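BlEst2 (Bacillus licheniformis, PDB 6WPX) probably hydrolyses ester bonds as a lipase-type alpha/beta hydrolase, with a C-terminal domain that exerts autoinhibitory effects. Local coordinates at residues L287-I292 with R465-S470; A409-I414 with Y447-D452. One frame throughout, in Å; residues are numbered along the deposited sequence.

Interaction 1 of 2, residues L287-I292 with R465-S470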
ATOM      1  N   LEU A 287      -4.628  -1.486 -16.197  1.00 32.03           N
ATOM      2  CA  LEU A 287      -3.769  -2.304 -15.333  1.00 33.30           C
ATOM      3  C   LEU A 287      -2.545  -2.821 -16.089  1.00 35.88           C
ATOM      4  O   LEU A 287      -2.689  -3.381 -17.179  1.00 36.85           O
ATOM      5  CB  LEU A 287      -4.558  -3.460 -14.655  1.00 34.90           C
ATOM      6  CG  LEU A 287      -3.790  -4.523 -13.799  1.00 41.23           C
ATOM      7  CD1 LEU A 287      -3.058  -3.914 -12.592  1.00 41.69           C
ATOM      8  CD2 LEU A 287      -4.745  -5.552 -13.246  1.00 46.12           C
ATOM      9  N   SER A 288      -1.346  -2.571 -15.533  1.00 27.71           N
ATOM     10  CA  SER A 288      -0.043  -2.989 -16.070  1.00 26.08           C
ATOM     11  C   SER A 288       0.532  -4.036 -15.142  1.00 27.51           C
ATOM     12  O   SER A 288       0.051  -4.184 -14.018  1.00 23.47           O
ATOM     13  CB  SER A 288       0.916  -1.806 -16.146  1.00 29.50           C
ATOM     14  OG  SER A 288       0.447  -0.880 -17.110  1.00 43.10           O
ATOM     15  N   TYR A 289       1.596  -4.730 -15.586  1.00 22.35           N
ATOM     16  CA  TYR A 289       2.171  -5.802 -14.813  1.00 20.62           C
ATOM     17  C   TYR A 289       3.648  -5.668 -14.699  1.00 20.60           C
ATOM     18  O   TYR A 289       4.302  -5.223 -15.650  1.00 18.60           O
ATOM     19  CB  TYR A 289       1.814  -7.154 -15.452  1.00 22.18           C
ATOM     20  CG  TYR A 289       0.324  -7.363 -15.597  1.00 26.34           C
ATOM     21  CD1 TYR A 289      -0.440  -7.837 -14.533  1.00 28.66           C
ATOM     22  CD2 TYR A 289      -0.336  -7.022 -16.776  1.00 27.77           C
ATOM     23  CE1 TYR A 289      -1.816  -8.038 -14.667  1.00 29.48           C
ATOM     24  CE2 TYR A 289      -1.718  -7.156 -16.894  1.00 29.35           C
ATOM     25  CZ  TYR A 289      -2.448  -7.700 -15.853  1.00 37.51           C
ATOM     26  OH  TYR A 289      -3.804  -7.880 -15.997  1.00 44.19           O
ATOM     27  N   PRO A 290       4.214  -6.072 -13.541  1.00 15.50           N
ATOM     28  CA  PRO A 290       5.675  -6.001 -13.407  1.00 13.76           C
ATOM     29  C   PRO A 290       6.301  -7.351 -13.764  1.00 16.88           C
ATOM     30  O   PRO A 290       5.604  -8.304 -14.067  1.00 15.17           O
ATOM     31  CB  PRO A 290       5.844  -5.735 -11.906  1.00 14.86           C
ATOM     32  CG  PRO A 290       4.730  -6.565 -11.269  1.00 18.84           C
ATOM     33  CD  PRO A 290       3.584  -6.595 -12.300  1.00 14.82           C
ATOM     34  N   PHE A 291       7.613  -7.429 -13.641  1.00 15.40           N
ATOM     35  CA  PHE A 291       8.406  -8.649 -13.656  1.00 14.84           C
ATOM     36  C   PHE A 291       9.118  -8.572 -12.327  1.00 16.03           C
ATOM     37  O   PHE A 291       9.687  -7.520 -11.987  1.00 16.07           O
ATOM     38  CB  PHE A 291       9.419  -8.730 -14.815  1.00 16.37           C
ATOM     39  CG  PHE A 291      10.315  -9.942 -14.653  1.00 17.42           C
ATOM     40  CD1 PHE A 291       9.833 -11.225 -14.904  1.00 19.62           C
ATOM     41  CD2 PHE A 291      11.631  -9.804 -14.220  1.00 16.82           C
ATOM     42  CE1 PHE A 291      10.662 -12.338 -14.774  1.00 20.44           C
ATOM     43  CE2 PHE A 291      12.462 -10.919 -14.093  1.00 20.36           C
ATOM     44  CZ  PHE A 291      11.972 -12.180 -14.368  1.00 19.22           C
ATOM     45  N   ILE A 292       9.065  -9.665 -11.558  1.00 13.84           N
ATOM     46  CA  ILE A 292       9.617  -9.684 -10.203  1.00 13.16           C
ATOM     47  C   ILE A 292      10.440 -10.904  -9.904  1.00 16.68           C
ATOM     48  O   ILE A 292      10.032 -12.018 -10.202  1.00 16.18           O
ATOM     49  CB  ILE A 292       8.464  -9.557  -9.137  1.00 15.01           C
ATOM     50  CG1 ILE A 292       7.558  -8.340  -9.370  1.00 13.98           C
ATOM     51  CG2 ILE A 292       8.983  -9.585  -7.682  1.00 14.75           C
ATOM     52  CD1 ILE A 292       6.264  -8.384  -8.582  1.00 18.42           C
ATOM     53  N   ARG A 465       6.156 -11.540 -17.212  1.00 20.25           N
ATOM     54  CA  ARG A 465       5.422 -10.735 -16.208  1.00 20.29           C
ATOM     55  C   ARG A 465       5.184 -11.614 -14.989  1.00 24.11           C
ATOM     56  O   ARG A 465       5.151 -12.813 -15.132  1.00 23.55           O
ATOM     57  CB  ARG A 465       4.105 -10.133 -16.697  1.00 18.67           C
ATOM     58  CG  ARG A 465       4.237  -9.147 -17.839  1.00 21.60           C
ATOM     59  CD  ARG A 465       4.927  -7.852 -17.521  1.00 17.25           C
ATOM     60  NE  ARG A 465       4.661  -6.815 -18.491  1.00 20.16           N
ATOM     61  CZ  ARG A 465       5.290  -6.666 -19.638  1.00 22.44           C
ATOM     62  NH1 ARG A 465       6.259  -7.487 -19.982  1.00 19.49           N
ATOM     63  NH2 ARG A 465       4.958  -5.678 -20.437  1.00 21.38           N
ATOM     64  N   THR A 466       4.985 -10.977 -13.859  1.00 19.00           N
ATOM     65  CA  THR A 466       4.720 -11.620 -12.581  1.00 18.78           C
ATOM     66  C   THR A 466       3.466 -10.994 -12.007  1.00 22.67           C
ATOM     67  O   THR A 466       3.429  -9.786 -11.769  1.00 21.38           O
ATOM     68  CB  THR A 466       5.891 -11.438 -11.618  1.00 17.72           C
ATOM     69  OG1 THR A 466       7.125 -11.678 -12.290  1.00 20.21           O
ATOM     70  CG2 THR A 466       5.771 -12.345 -10.417  1.00 15.34           C
ATOM     71  N   ILE A 467       2.441 -11.814 -11.792  1.00 19.93           N
ATOM     72  CA  ILE A 467       1.169 -11.367 -11.234  1.00 20.14           C
ATOM     73  C   ILE A 467       1.121 -11.809  -9.799  1.00 23.70           C
ATOM     74  O   ILE A 467       1.398 -12.965  -9.506  1.00 23.55           O
ATOM     75  CB  ILE A 467      -0.033 -11.929 -12.052  1.00 25.19           C
ATOM     76  CG1 ILE A 467       0.077 -11.464 -13.537  1.00 27.46           C
ATOM     77  CG2 ILE A 467      -1.409 -11.535 -11.412  1.00 25.32           C
ATOM     78  CD1 ILE A 467      -0.927 -12.045 -14.472  1.00 34.95           C
ATOM     79  N   ILE A 468       0.777 -10.883  -8.897  1.00 20.63           N
ATOM     80  CA  ILE A 468       0.606 -11.167  -7.478  1.00 20.38           C
ATOM     81  C   ILE A 468      -0.872 -11.017  -7.112  1.00 23.61           C
ATOM     82  O   ILE A 468      -1.469  -9.969  -7.349  1.00 20.49           O
ATOM     83  CB  ILE A 468       1.522 -10.285  -6.587  1.00 22.67           C
ATOM     84  CG1 ILE A 468       2.997 -10.676  -6.805  1.00 22.50           C
ATOM     85  CG2 ILE A 468       1.103 -10.381  -5.082  1.00 23.39           C
ATOM     86  CD1 ILE A 468       3.936  -9.750  -6.219  1.00 31.36           C
ATOM     87  N   ARG A 469      -1.446 -12.069  -6.530  1.00 20.74           N
ATOM     88  CA  ARG A 469      -2.830 -12.081  -6.062  1.00 19.95           C
ATOM     89  C   ARG A 469      -2.831 -12.246  -4.547  1.00 21.39           C
ATOM     90  O   ARG A 469      -2.070 -13.050  -3.996  1.00 19.55           O
ATOM     91  CB  ARG A 469      -3.623 -13.213  -6.715  1.00 23.08           C
ATOM     92  CG  ARG A 469      -3.761 -13.077  -8.231  1.00 31.68           C
ATOM     93  CD  ARG A 469      -4.457 -14.284  -8.820  1.00 39.02           C
ATOM     94  NE  ARG A 469      -5.868 -14.352  -8.431  1.00 45.37           N
ATOM     95  CZ  ARG A 469      -6.662 -15.390  -8.670  1.00 57.90           C
ATOM     96  NH1 ARG A 469      -6.191 -16.468  -9.284  1.00 36.45           N
ATOM     97  NH2 ARG A 469      -7.932 -15.363  -8.288  1.00 43.90           N
ATOM     98  N   SER A 470      -3.692 -11.478  -3.891  1.00 16.93           N
ATOM     99  CA  SER A 470      -3.911 -11.450  -2.455  1.00 17.90           C
ATOM    100  C   SER A 470      -5.324 -11.918  -2.190  1.00 23.13           C
ATOM    101  O   SER A 470      -6.272 -11.274  -2.617  1.00 23.21           O
ATOM    102  CB  SER A 470      -3.726 -10.031  -1.923  1.00 16.44           C
ATOM    103  OG  SER A 470      -3.904  -9.989  -0.518  1.00 17.74           O
TER
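Pro290 O accepts a hydrogen bond from the backbone N of Thr466 at 2.8 Å where the strand segments 290-292 and 465-470 cross at 90°, so the two chains meet at one spot and do not pair as neighbouring strands. Close beside this bond, Ile292 N donates to Thr466 OG1 at 2.9 Å. With OG1 anti to the carbonyl carbon (chi1 -45°), the hydroxyl of Thr466 is brought up to Ile292, and it also hydrogen-bonds Asp452 OD1. The Pro290 ring joins in, its CD lying 3.2 Å from Thr466 O. The contact joins two antiparallel sheets, the start of strand 290-297, outermost in its five-stranded sheet, meeting strand 462-473 of the other. Apolar groups extend the joint along 465-470. CG1 of Ile467 meets the Tyr289 ring obliquely at CD1, 3.8 Å away, while the terminal CD1 methyls of Ile292 and Ile468 touch at 3.6 Å with their side chains at about a right angle. Arg465 bends at chi2 (-67°), and its CD comes within 3.8 Å of Tyr289 CB; its guanidinium goes on to a salt bridge with Glu308 and a cation-pi contact with Phe385. With alanine in place of Arg465, Glu308 would probably be left without this charge partner and a gap would open beside Tyr289 CB.

Interaction 2 of 2, residues A409-I414 with Y447-D452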
ATOM      1  N   ALA A 409       2.888 -20.526 -17.235  1.00 30.95           N
ATOM      2  CA  ALA A 409       2.630 -19.932 -15.930  1.00 28.97           C
ATOM      3  C   ALA A 409       3.109 -20.850 -14.828  1.00 33.06           C
ATOM      4  O   ALA A 409       2.649 -21.984 -14.733  1.00 34.45           O
ATOM      5  CB  ALA A 409       1.152 -19.662 -15.760  1.00 30.58           C
ATOM      6  N   SER A 410       4.035 -20.368 -13.996  1.00 28.73           N
ATOM      7  CA  SER A 410       4.543 -21.127 -12.846  1.00 27.68           C
ATOM      8  C   SER A 410       4.015 -20.436 -11.584  1.00 31.06           C
ATOM      9  O   SER A 410       4.003 -19.202 -11.508  1.00 30.63           O
ATOM     10  CB  SER A 410       6.065 -21.217 -12.870  1.00 28.86           C
ATOM     11  OG  SER A 410       6.647 -19.930 -12.763  1.00 40.24           O
ATOM     12  N   VAL A 411       3.477 -21.207 -10.651  1.00 27.42           N
ATOM     13  CA  VAL A 411       2.865 -20.686  -9.435  1.00 27.27           C
ATOM     14  C   VAL A 411       3.718 -20.905  -8.177  1.00 31.35           C
ATOM     15  O   VAL A 411       4.183 -22.017  -7.938  1.00 32.24           O
ATOM     16  CB  VAL A 411       1.440 -21.279  -9.280  1.00 32.09           C
ATOM     17  CG1 VAL A 411       0.794 -20.860  -7.960  1.00 31.49           C
ATOM     18  CG2 VAL A 411       0.561 -20.872 -10.455  1.00 32.22           C
ATOM     19  N   ARG A 412       3.910 -19.836  -7.388  1.00 24.29           N
ATOM     20  CA  ARG A 412       4.572 -19.816  -6.077  1.00 24.22           C
ATOM     21  C   ARG A 412       3.534 -19.214  -5.143  1.00 27.15           C
ATOM     22  O   ARG A 412       2.886 -18.238  -5.512  1.00 25.27           O
ATOM     23  CB  ARG A 412       5.841 -18.959  -6.083  1.00 26.52           C
ATOM     24  CG  ARG A 412       7.042 -19.692  -6.648  1.00 32.83           C
ATOM     25  CD  ARG A 412       8.183 -18.751  -7.013  1.00 31.26           C
ATOM     26  NE  ARG A 412       9.117 -19.446  -7.892  1.00 33.60           N
ATOM     27  CZ  ARG A 412      10.210 -20.072  -7.478  1.00 56.30           C
ATOM     28  NH1 ARG A 412      10.958 -20.748  -8.339  1.00 46.32           N
ATOM     29  NH2 ARG A 412      10.562 -20.032  -6.199  1.00 40.51           N
ATOM     30  N   SER A 413       3.293 -19.847  -3.995  1.00 22.28           N
ATOM     31  CA  SER A 413       2.285 -19.332  -3.085  1.00 22.18           C
ATOM     32  C   SER A 413       2.674 -19.476  -1.615  1.00 27.92           C
ATOM     33  O   SER A 413       3.540 -20.286  -1.264  1.00 26.62           O
ATOM     34  CB  SER A 413       0.931 -19.986  -3.354  1.00 25.53           C
ATOM     35  OG  SER A 413       1.040 -21.379  -3.132  1.00 30.04           O
ATOM     36  N   ILE A 414       2.069 -18.628  -0.768  1.00 25.09           N
ATOM     37  CA  ILE A 414       2.210 -18.673   0.689  1.00 26.30           C
ATOM     38  C   ILE A 414       0.812 -18.538   1.268  1.00 31.21           C
ATOM     39  O   ILE A 414       0.059 -17.651   0.858  1.00 29.31           O
ATOM     40  CB  ILE A 414       3.157 -17.607   1.337  1.00 28.18           C
ATOM     41  CG1 ILE A 414       4.552 -17.585   0.703  1.00 28.56           C
ATOM     42  CG2 ILE A 414       3.281 -17.838   2.851  1.00 27.64           C
ATOM     43  CD1 ILE A 414       5.369 -16.241   0.957  1.00 33.83           C
ATOM     44  N   TYR A 447      -3.767 -15.688   1.654  1.00 26.33           N
ATOM     45  CA  TYR A 447      -2.965 -16.252   0.581  1.00 25.63           C
ATOM     46  C   TYR A 447      -2.248 -15.157  -0.176  1.00 25.85           C
ATOM     47  O   TYR A 447      -2.809 -14.094  -0.438  1.00 24.67           O
ATOM     48  CB  TYR A 447      -3.860 -16.964  -0.436  1.00 27.69           C
ATOM     49  CG  TYR A 447      -4.464 -18.251   0.053  1.00 31.89           C
ATOM     50  CD1 TYR A 447      -5.604 -18.249   0.860  1.00 35.42           C
ATOM     51  CD2 TYR A 447      -3.938 -19.479  -0.330  1.00 32.40           C
ATOM     52  CE1 TYR A 447      -6.176 -19.436   1.299  1.00 36.80           C
ATOM     53  CE2 TYR A 447      -4.521 -20.676   0.081  1.00 34.72           C
ATOM     54  CZ  TYR A 447      -5.648 -20.647   0.883  1.00 42.05           C
ATOM     55  OH  TYR A 447      -6.211 -21.822   1.309  1.00 41.71           O
ATOM     56  N   SER A 448      -1.046 -15.457  -0.596  1.00 19.72           N
ATOM     57  CA  SER A 448      -0.347 -14.612  -1.527  1.00 18.37           C
ATOM     58  C   SER A 448       0.049 -15.553  -2.657  1.00 23.14           C
ATOM     59  O   SER A 448       0.685 -16.559  -2.407  1.00 23.01           O
ATOM     60  CB  SER A 448       0.862 -13.935  -0.910  1.00 16.51           C
ATOM     61  OG  SER A 448       1.454 -13.226  -1.983  1.00 14.31           O
ATOM     62  N   VAL A 449      -0.408 -15.275  -3.880  1.00 20.02           N
ATOM     63  CA  VAL A 449      -0.112 -16.105  -5.024  1.00 19.81           C
ATOM     64  C   VAL A 449       0.678 -15.320  -6.029  1.00 21.84           C
ATOM     65  O   VAL A 449       0.271 -14.242  -6.427  1.00 20.34           O
ATOM     66  CB  VAL A 449      -1.375 -16.768  -5.638  1.00 26.12           C
ATOM     67  CG1 VAL A 449      -0.986 -17.801  -6.688  1.00 25.93           C
ATOM     68  CG2 VAL A 449      -2.234 -17.418  -4.552  1.00 27.40           C
ATOM     69  N   THR A 450       1.835 -15.860  -6.406  1.00 19.85           N
ATOM     70  CA  THR A 450       2.710 -15.286  -7.418  1.00 18.71           C
ATOM     71  C   THR A 450       2.622 -16.157  -8.655  1.00 21.50           C
ATOM     72  O   THR A 450       2.983 -17.327  -8.604  1.00 19.66           O
ATOM     73  CB  THR A 450       4.146 -15.159  -6.908  1.00 16.75           C
ATOM     74  OG1 THR A 450       4.173 -14.232  -5.829  1.00 15.51           O
ATOM     75  CG2 THR A 450       5.079 -14.642  -7.975  1.00 17.74           C
ATOM     76  N   ILE A 451       2.174 -15.584  -9.773  1.00 18.67           N
ATOM     77  CA  ILE A 451       2.057 -16.294 -11.044  1.00 19.69           C
ATOM     78  C   ILE A 451       3.055 -15.688 -12.004  1.00 22.19           C
ATOM     79  O   ILE A 451       2.913 -14.525 -12.392  1.00 19.66           O
ATOM     80  CB  ILE A 451       0.601 -16.279 -11.616  1.00 24.98           C
ATOM     81  CG1 ILE A 451      -0.423 -16.868 -10.609  1.00 25.78           C
ATOM     82  CG2 ILE A 451       0.526 -17.017 -12.977  1.00 26.45           C
ATOM     83  CD1 ILE A 451      -1.287 -15.808  -9.987  1.00 28.91           C
ATOM     84  N   ASP A 452       4.084 -16.458 -12.361  1.00 19.83           N
ATOM     85  CA  ASP A 452       5.086 -15.990 -13.318  1.00 19.39           C
ATOM     86  C   ASP A 452       4.720 -16.441 -14.716  1.00 25.65           C
ATOM     87  O   ASP A 452       4.668 -17.645 -14.991  1.00 24.17           O
ATOM     88  CB  ASP A 452       6.509 -16.442 -12.932  1.00 20.06           C
ATOM     89  CG  ASP A 452       7.163 -15.373 -12.067  1.00 25.43           C
ATOM     90  OD1 ASP A 452       7.597 -14.331 -12.632  1.00 23.09           O
ATOM     91  OD2 ASP A 452       7.182 -15.542 -10.822  1.00 26.93           O
TER
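Val411 and Ile451 lie side by side and point the same way from facing strands, with Val411 CG2 4.1 Å from Ile451 CG1. The other branch of Val411 reaches in a different direction: CG1 is anti to the backbone N (chi1 175°), which carries it diagonally to Val449 CG1, 3.8 Å away, where the two valines meet obliquely. Ala409 extends this apolar row, its CB resting 3.9 Å from Ile451 CG2. Leu435 of helix 432-438 packs on Ala409, Val411 and Ile451, closing over that side of the sheet.

The backbones behind these side chains run antiparallel, their segment axes at 159°, and three hydrogen-bonded pairs, Ser410 with Asp452, Arg412 with Thr450 and Ile414 with Ser448, supply six N-H to O=C bonds. The shortest runs from Thr450 N to Arg412 O, at 2.7 Å. Strand 407-417 sits between strands 420-431 and 445-456, which are parallel to each other and are linked through helix 432-438, a beta-alpha-beta crossover that skips one strand, so that all neighbouring strands in the sheet stay antiparallel.

The opposite face is more polar. Ser410 places OG between its backbone N and carbonyl carbon (chi1 63°), 3.5 Å from Asp452 CB, so it meets the base of the aspartate and not its carboxylate. That buried carboxylate is satisfied by partners beyond both strands: Arg293 and Thr466 at OD1, Trp161 at OD2. Arg412, extended from CG to NE, rises off the same face and packs on Asn160 and Trp161; its NE stays 5.3 Å from Asp452 OD2, too far for a salt bridge, although the opposite charges may still attract weakly.

How the interactions relate
The centres of interactions 1 and 2 are about 10 Å apart, and the sequence enters through 287-292, forms both strands of interaction 2, then returns at 465-470 to complete interaction 1. Strands 445-456 and 462-473 are successive in the chain and adjacent in one sheet, where the backbones of Ile451 and Ile467 are probably hydrogen-bonded and the CG2 methyls of Thr450 and Thr466 pack together. Interaction 2 therefore builds the interior of this last sheet, whereas interaction 1 fastens it to the sheet that holds strands 290-297 and 377-386, tying together two beta-rich parts of the C-terminal half of the chain. Strand 462-473 thus illustrates how a strand can be both a sheet member and a docking site.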